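Local coordinates for protein type II secretion chaperone CpaB (Acinetobacter nosocomialis M2, PDB 6O38) that is a type II secretion chaperone that binds the secreted metalloprotease CpaA and probably assists its secretion, at residues Y93-T98 against T145-Y150; V112-R117 against F128-S133. All blocks are in the same frame, centred on the assembly; numbering follows the deposited sequence.

Contact 1 of 2, residues Y93-T98 against T145-Y150; sequences YGINRT and TEKGNY
Arg97 and Glu146 meet in a salt bridge at one end of this contact, while two tyrosines lie alongside each other at the other. The carboxylate stands almost perpendicular to the guanidinium, the planes 83° apart, and offers OE2 to its edge: Arg97 NH2 reaches Glu146 OE2 at 3.0 Å, in the guanidinium plane and on the syn lone pair, while NH1 adds a weak bond to the same oxygen. Bends at chi2 and chi3 bring the arginine obliquely past Thr145, whose CB lies 3.6 Å from Arg97 NH1. The rings of Tyr93 and Tyr150 are nearly parallel (11°) but slid apart, with centroids 5.3 Å from each other; Tyr150 CE1 touches both CB and CD2 of Tyr93, each at 3.5 Å, with little ring overlap. Ile95 approaches Tyr150 from the opposite direction, and its CG1 comes within 3.4 Å of Tyr150 CE2. Glu70 of the CpaA chain accepts a hydrogen bond from Asn96 N. Thr145 to Gly148 form a type I turn, closed on the side by Thr145 OG1, which donates to Gly148 O at 2.8 Å; that carbonyl also accepts from Thr145 N. The turn links strands 138-145 and 148-155. Facing it, Gly94 and Ile95 form a G1 bulge opposite Met90, where strand 95-106 begins alongside strand 85-90.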
loop_
_atom_site.group_PDB
_atom_site.type_symbol
_atom_site.label_atom_id
_atom_site.label_comp_id
_atom_site.label_asym_id
_atom_site.label_seq_id
_atom_site.Cartn_x
_atom_site.Cartn_y
_atom_site.Cartn_z
ATOM N N TYR G 93 9.666 -10.691 -0.809
ATOM C CA TYR G 93 8.840 -9.631 -1.369
ATOM C C TYR G 93 9.473 -8.254 -1.218
ATOM O O TYR G 93 8.840 -7.255 -1.572
ATOM C CB TYR G 93 7.458 -9.638 -0.707
ATOM C CG TYR G 93 6.674 -10.911 -0.931
ATOM C CD1 TYR G 93 6.881 -11.689 -2.064
ATOM C CD2 TYR G 93 5.728 -11.338 -0.008
ATOM C CE1 TYR G 93 6.167 -12.855 -2.271
ATOM C CE2 TYR G 93 5.009 -12.502 -0.207
ATOM C CZ TYR G 93 5.232 -13.256 -1.340
ATOM O OH TYR G 93 4.518 -14.415 -1.542
ATOM N N GLY G 94 10.698 -8.180 -0.701
ATOM C CA GLY G 94 11.386 -6.913 -0.570
ATOM C C GLY G 94 10.907 -6.027 0.556
ATOM O O GLY G 94 11.095 -4.809 0.488
ATOM N N ILE G 95 10.298 -6.594 1.593
ATOM C CA ILE G 95 9.767 -5.827 2.714
ATOM C C ILE G 95 10.578 -6.165 3.956
ATOM O O ILE G 95 10.591 -7.316 4.407
ATOM C CB ILE G 95 8.275 -6.105 2.940
ATOM C CG1 ILE G 95 7.493 -5.878 1.647
ATOM C CG2 ILE G 95 7.738 -5.208 4.041
ATOM C CD1 ILE G 95 7.560 -4.457 1.135
ATOM N N ASN G 96 11.254 -5.157 4.508
ATOM C CA ASN G 96 12.020 -5.306 5.746
ATOM C C ASN G 96 11.986 -3.948 6.451
ATOM O O ASN G 96 12.800 -3.068 6.165
ATOM C CB ASN G 96 13.444 -5.763 5.465
ATOM C CG ASN G 96 14.255 -5.952 6.728
ATOM O OD1 ASN G 96 13.723 -6.320 7.774
ATOM N ND2 ASN G 96 15.553 -5.695 6.638
ATOM N N ARG G 97 11.036 -3.794 7.371
ATOM C CA ARG G 97 10.799 -2.499 7.995
ATOM C C ARG G 97 10.130 -2.709 9.345
ATOM O O ARG G 97 9.631 -3.794 9.654
ATOM C CB ARG G 97 9.944 -1.603 7.095
ATOM C CG ARG G 97 8.539 -2.131 6.851
ATOM C CD ARG G 97 8.080 -1.810 5.441
ATOM N NE ARG G 97 8.274 -0.401 5.114
ATOM C CZ ARG G 97 8.224 0.092 3.882
ATOM N NH1 ARG G 97 7.991 -0.712 2.853
ATOM N NH2 ARG G 97 8.414 1.388 3.675
ATOM N N THR G 98 10.124 -1.648 10.143
ATOM C CA THR G 98 9.527 -1.646 11.469
ATOM C C THR G 98 8.328 -0.705 11.506
ATOM O O THR G 98 8.110 0.108 10.603
ATOM C CB THR G 98 10.553 -1.238 12.533
ATOM O OG1 THR G 98 11.085 0.056 12.218
ATOM C CG2 THR G 98 11.690 -2.244 12.593
ATOM N N THR G 145 2.000 -1.145 2.126
ATOM C CA THR G 145 3.173 -0.322 1.875
ATOM C C THR G 145 3.109 0.233 0.458
ATOM O O THR G 145 2.307 -0.204 -0.372
ATOM C CB THR G 145 4.470 -1.118 2.070
ATOM O OG1 THR G 145 4.636 -2.039 0.985
ATOM C CG2 THR G 145 4.440 -1.884 3.384
ATOM N N GLU G 146 3.969 1.216 0.187
ATOM C CA GLU G 146 4.063 1.757 -1.163
ATOM C C GLU G 146 4.672 0.757 -2.138
ATOM O O GLU G 146 4.479 0.897 -3.350
ATOM C CB GLU G 146 4.887 3.049 -1.161
ATOM C CG GLU G 146 6.374 2.855 -0.882
ATOM C CD GLU G 146 6.676 2.517 0.567
ATOM O OE1 GLU G 146 5.771 2.653 1.418
ATOM O OE2 GLU G 146 7.822 2.111 0.854
ATOM N N LYS G 147 5.399 -0.244 -1.637
ATOM C CA LYS G 147 5.996 -1.263 -2.489
ATOM C C LYS G 147 5.040 -2.404 -2.812
ATOM O O LYS G 147 5.384 -3.260 -3.634
ATOM C CB LYS G 147 7.266 -1.820 -1.840
ATOM C CG LYS G 147 8.395 -0.807 -1.729
ATOM C CD LYS G 147 9.626 -1.415 -1.073
ATOM C CE LYS G 147 10.772 -0.416 -1.018
ATOM N NZ LYS G 147 11.981 -0.992 -0.366
ATOM N N GLY G 148 3.875 -2.447 -2.190
ATOM C CA GLY G 148 2.934 -3.528 -2.420
ATOM C C GLY G 148 2.109 -3.802 -1.182
ATOM O O GLY G 148 2.396 -3.326 -0.086
ATOM N N ASN G 149 1.061 -4.599 -1.379
ATOM C CA ASN G 149 0.116 -4.951 -0.329
ATOM C C ASN G 149 0.153 -6.453 -0.093
ATOM O O ASN G 149 0.165 -7.240 -1.045
ATOM C CB ASN G 149 -1.300 -4.511 -0.702
ATOM C CG ASN G 149 -1.373 -3.040 -1.047
ATOM O OD1 ASN G 149 -0.878 -2.192 -0.306
ATOM N ND2 ASN G 149 -1.980 -2.728 -2.185
ATOM N N TYR G 150 0.175 -6.849 1.177
ATOM C CA TYR G 150 0.355 -8.245 1.542
ATOM C C TYR G 150 -0.665 -8.652 2.594
ATOM O O TYR G 150 -0.911 -7.917 3.556
ATOM C CB TYR G 150 1.777 -8.489 2.055
ATOM C CG TYR G 150 2.830 -7.967 1.109
ATOM C CD1 TYR G 150 3.289 -8.741 0.051
ATOM C CD2 TYR G 150 3.350 -6.689 1.260
ATOM C CE1 TYR G 150 4.243 -8.260 -0.824
ATOM C CE2 TYR G 150 4.303 -6.200 0.391
ATOM C CZ TYR G 150 4.749 -6.988 -0.647
ATOM O OH TYR G 150 5.701 -6.505 -1.517
#

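Contact 2 of 2, residues V112-R117 against F128-S133; sequences VRWTGR and FTITQS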
loop_
_atom_site.group_PDB
_atom_site.type_symbol
_atom_site.label_atom_id
_atom_site.label_comp_id
_atom_site.label_asym_id
_atom_site.label_seq_id
_atom_site.Cartn_x
_atom_site.Cartn_y
_atom_site.Cartn_z
ATOM N N VAL G 112 -9.833 -8.897 18.512
ATOM C CA VAL G 112 -9.183 -7.621 18.783
ATOM C C VAL G 112 -8.358 -7.248 17.561
ATOM O O VAL G 112 -7.724 -8.112 16.945
ATOM C CB VAL G 112 -8.297 -7.696 20.047
ATOM C CG1 VAL G 112 -7.558 -6.387 20.271
ATOM C CG2 VAL G 112 -9.136 -8.056 21.264
ATOM N N ARG G 113 -8.371 -5.965 17.205
ATOM C CA ARG G 113 -7.632 -5.460 16.055
ATOM C C ARG G 113 -6.543 -4.505 16.519
ATOM O O ARG G 113 -6.819 -3.556 17.261
ATOM C CB ARG G 113 -8.562 -4.746 15.068
ATOM C CG ARG G 113 -7.880 -4.361 13.764
ATOM C CD ARG G 113 -8.745 -3.448 12.906
ATOM N NE ARG G 113 -10.175 -3.627 13.140
ATOM C CZ ARG G 113 -10.966 -4.386 12.387
ATOM N NH1 ARG G 113 -10.466 -5.044 11.350
ATOM N NH2 ARG G 113 -12.257 -4.489 12.669
ATOM N N TRP G 114 -5.313 -4.759 16.084
ATOM C CA TRP G 114 -4.202 -3.838 16.281
ATOM C C TRP G 114 -3.944 -3.073 14.990
ATOM O O TRP G 114 -3.927 -3.658 13.905
ATOM C CB TRP G 114 -2.929 -4.578 16.701
ATOM C CG TRP G 114 -2.968 -5.137 18.089
ATOM C CD1 TRP G 114 -2.454 -4.566 19.215
ATOM C CD2 TRP G 114 -3.530 -6.391 18.494
ATOM N NE1 TRP G 114 -2.673 -5.379 20.301
ATOM C CE2 TRP G 114 -3.331 -6.507 19.884
ATOM C CE3 TRP G 114 -4.188 -7.422 17.818
ATOM C CZ2 TRP G 114 -3.766 -7.613 20.611
ATOM C CZ3 TRP G 114 -4.619 -8.520 18.542
ATOM C CH2 TRP G 114 -4.406 -8.607 19.922
ATOM N N THR G 115 -3.748 -1.762 15.112
ATOM C CA THR G 115 -3.423 -0.908 13.978
ATOM C C THR G 115 -2.122 -0.168 14.254
ATOM O O THR G 115 -1.893 0.312 15.369
ATOM C CB THR G 115 -4.549 0.095 13.698
ATOM O OG1 THR G 115 -5.791 -0.607 13.560
ATOM C CG2 THR G 115 -4.272 0.867 12.417
ATOM N N GLY G 116 -1.262 -0.090 13.236
ATOM C CA GLY G 116 0.008 0.594 13.373
ATOM C C GLY G 116 0.429 1.258 12.081
ATOM O O GLY G 116 -0.116 0.988 11.009
ATOM N N ARG G 117 1.416 2.143 12.199
ATOM C CA ARG G 117 1.998 2.838 11.061
ATOM C C ARG G 117 3.497 2.581 11.000
ATOM O O ARG G 117 4.146 2.334 12.020
ATOM C CB ARG G 117 1.728 4.346 11.115
ATOM C CG ARG G 117 0.256 4.713 11.090
ATOM C CD ARG G 117 0.060 6.144 10.618
ATOM N NE ARG G 117 -1.347 6.454 10.379
ATOM C CZ ARG G 117 -1.948 6.310 9.202
ATOM N NH1 ARG G 117 -1.263 5.864 8.158
ATOM N NH2 ARG G 117 -3.231 6.615 9.066
ATOM N N PHE G 128 -0.662 -0.770 8.870
ATOM C CA PHE G 128 -0.922 -2.199 8.923
ATOM C C PHE G 128 -1.955 -2.485 10.002
ATOM O O PHE G 128 -2.138 -1.706 10.940
ATOM C CB PHE G 128 0.362 -3.006 9.183
ATOM C CG PHE G 128 1.009 -2.717 10.509
ATOM C CD1 PHE G 128 1.951 -1.710 10.629
ATOM C CD2 PHE G 128 0.684 -3.461 11.632
ATOM C CE1 PHE G 128 2.550 -1.443 11.846
ATOM C CE2 PHE G 128 1.279 -3.199 12.851
ATOM C CZ PHE G 128 2.213 -2.189 12.958
ATOM N N THR G 129 -2.635 -3.621 9.855
ATOM C CA THR G 129 -3.652 -4.049 10.804
ATOM C C THR G 129 -3.460 -5.526 11.102
ATOM O O THR G 129 -3.170 -6.316 10.199
ATOM C CB THR G 129 -5.082 -3.820 10.283
ATOM O OG1 THR G 129 -5.348 -4.716 9.196
ATOM C CG2 THR G 129 -5.275 -2.383 9.815
ATOM N N ILE G 130 -3.628 -5.893 12.368
ATOM C CA ILE G 130 -3.586 -7.282 12.807
ATOM C C ILE G 130 -4.880 -7.541 13.562
ATOM O O ILE G 130 -5.090 -6.993 14.651
ATOM C CB ILE G 130 -2.367 -7.588 13.687
ATOM C CG1 ILE G 130 -1.073 -7.423 12.888
ATOM C CG2 ILE G 130 -2.463 -8.994 14.260
ATOM C CD1 ILE G 130 0.178 -7.472 13.739
ATOM N N THR G 131 -5.743 -8.374 12.991
ATOM C CA THR G 131 -7.034 -8.702 13.579
ATOM C C THR G 131 -7.014 -10.177 13.958
ATOM O O THR G 131 -6.778 -11.038 13.102
ATOM C CB THR G 131 -8.169 -8.398 12.603
ATOM O OG1 THR G 131 -7.889 -7.170 11.919
ATOM C CG2 THR G 131 -9.470 -8.234 13.351
ATOM N N GLN G 132 -7.263 -10.463 15.233
ATOM C CA GLN G 132 -6.987 -11.773 15.804
ATOM C C GLN G 132 -8.175 -12.257 16.619
ATOM O O GLN G 132 -8.693 -11.524 17.467
ATOM C CB GLN G 132 -5.738 -11.717 16.686
ATOM C CG GLN G 132 -5.368 -13.027 17.349
ATOM C CD GLN G 132 -3.954 -13.013 17.891
ATOM O OE1 GLN G 132 -2.992 -12.828 17.144
ATOM N NE2 GLN G 132 -3.821 -13.196 19.199
ATOM N N SER G 133 -8.597 -13.490 16.362
ATOM C CA SER G 133 -9.594 -14.165 17.179
ATOM C C SER G 133 -8.895 -15.036 18.213
ATOM O O SER G 133 -7.897 -15.696 17.909
ATOM C CB SER G 133 -10.524 -15.022 16.319
ATOM O OG SER G 133 -11.282 -15.918 17.113
#
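Strands 112-117 and 128-133 run antiparallel at 167°, their axes 4.4 Å apart at closest approach, as the two arms of a beta hairpin. Val112-Gln132, Trp114-Ile130 and Gly116-Phe128 are hydrogen-bonded pairs with two backbone bonds each, such as Trp114 N to Ile130 O at 2.7 Å; Arg113-Thr131 and Thr115-Thr129 are the non-hydrogen-bonded pairs between them. On the face bearing Trp114, the indole takes the Ile130 carbonyl oxygen at its edge, in plane, with CE3 3.3 Å from Ile130 O. Farther along the same rim, Trp114 CZ3 lies 3.9 Å from CB of Gln132, whose amide is turned steeply from the indole and whose OE1 is hydrogen-bonded to Tyr72 and Thr139. Ile77 of helix 74-78 packs on both Trp114 and Gln132. On the other face Arg113 and Thr131 lie side by side and point the same way; the guanidinium has Thr131 CG2 over one face, 3.9 Å from NH1. Both side chains reach the substrate: Arg113 NH1 makes a salt bridge with Glu400 of the CpaA chain, and Thr131 OG1 is hydrogen-bonded to that same carboxylate. At the Gly116 end, Phe128 CG sits between its own backbone N and carbonyl carbon (chi1 63°), which swings the ring across the neighbouring strand. There it lies on the glycine backbone in a CH-pi contact, Gly116 CA being 3.8 Å from the Phe128 ring centroid and 23° off its normal.

In the fold
Both contacts belong to one antiparallel sheet: strand 95-106, carrying half of contact 1, runs beside strand 111-118 of contact 2, and contact 2 is nested within the chain loop that contact 1 closes. Their centres are 16 Å apart and they do not touch. Contact 2 is the buried one, near the centre of the chain, and joins adjacent strands by regular backbone bonding. Contact 1, partly buried and farther out, brings together strands distant in sheet order mainly through side chains, pairing a salt bridge with tyrosine and isoleucine packing. Residues of both contacts also meet acidic side chains of the CpaA chain.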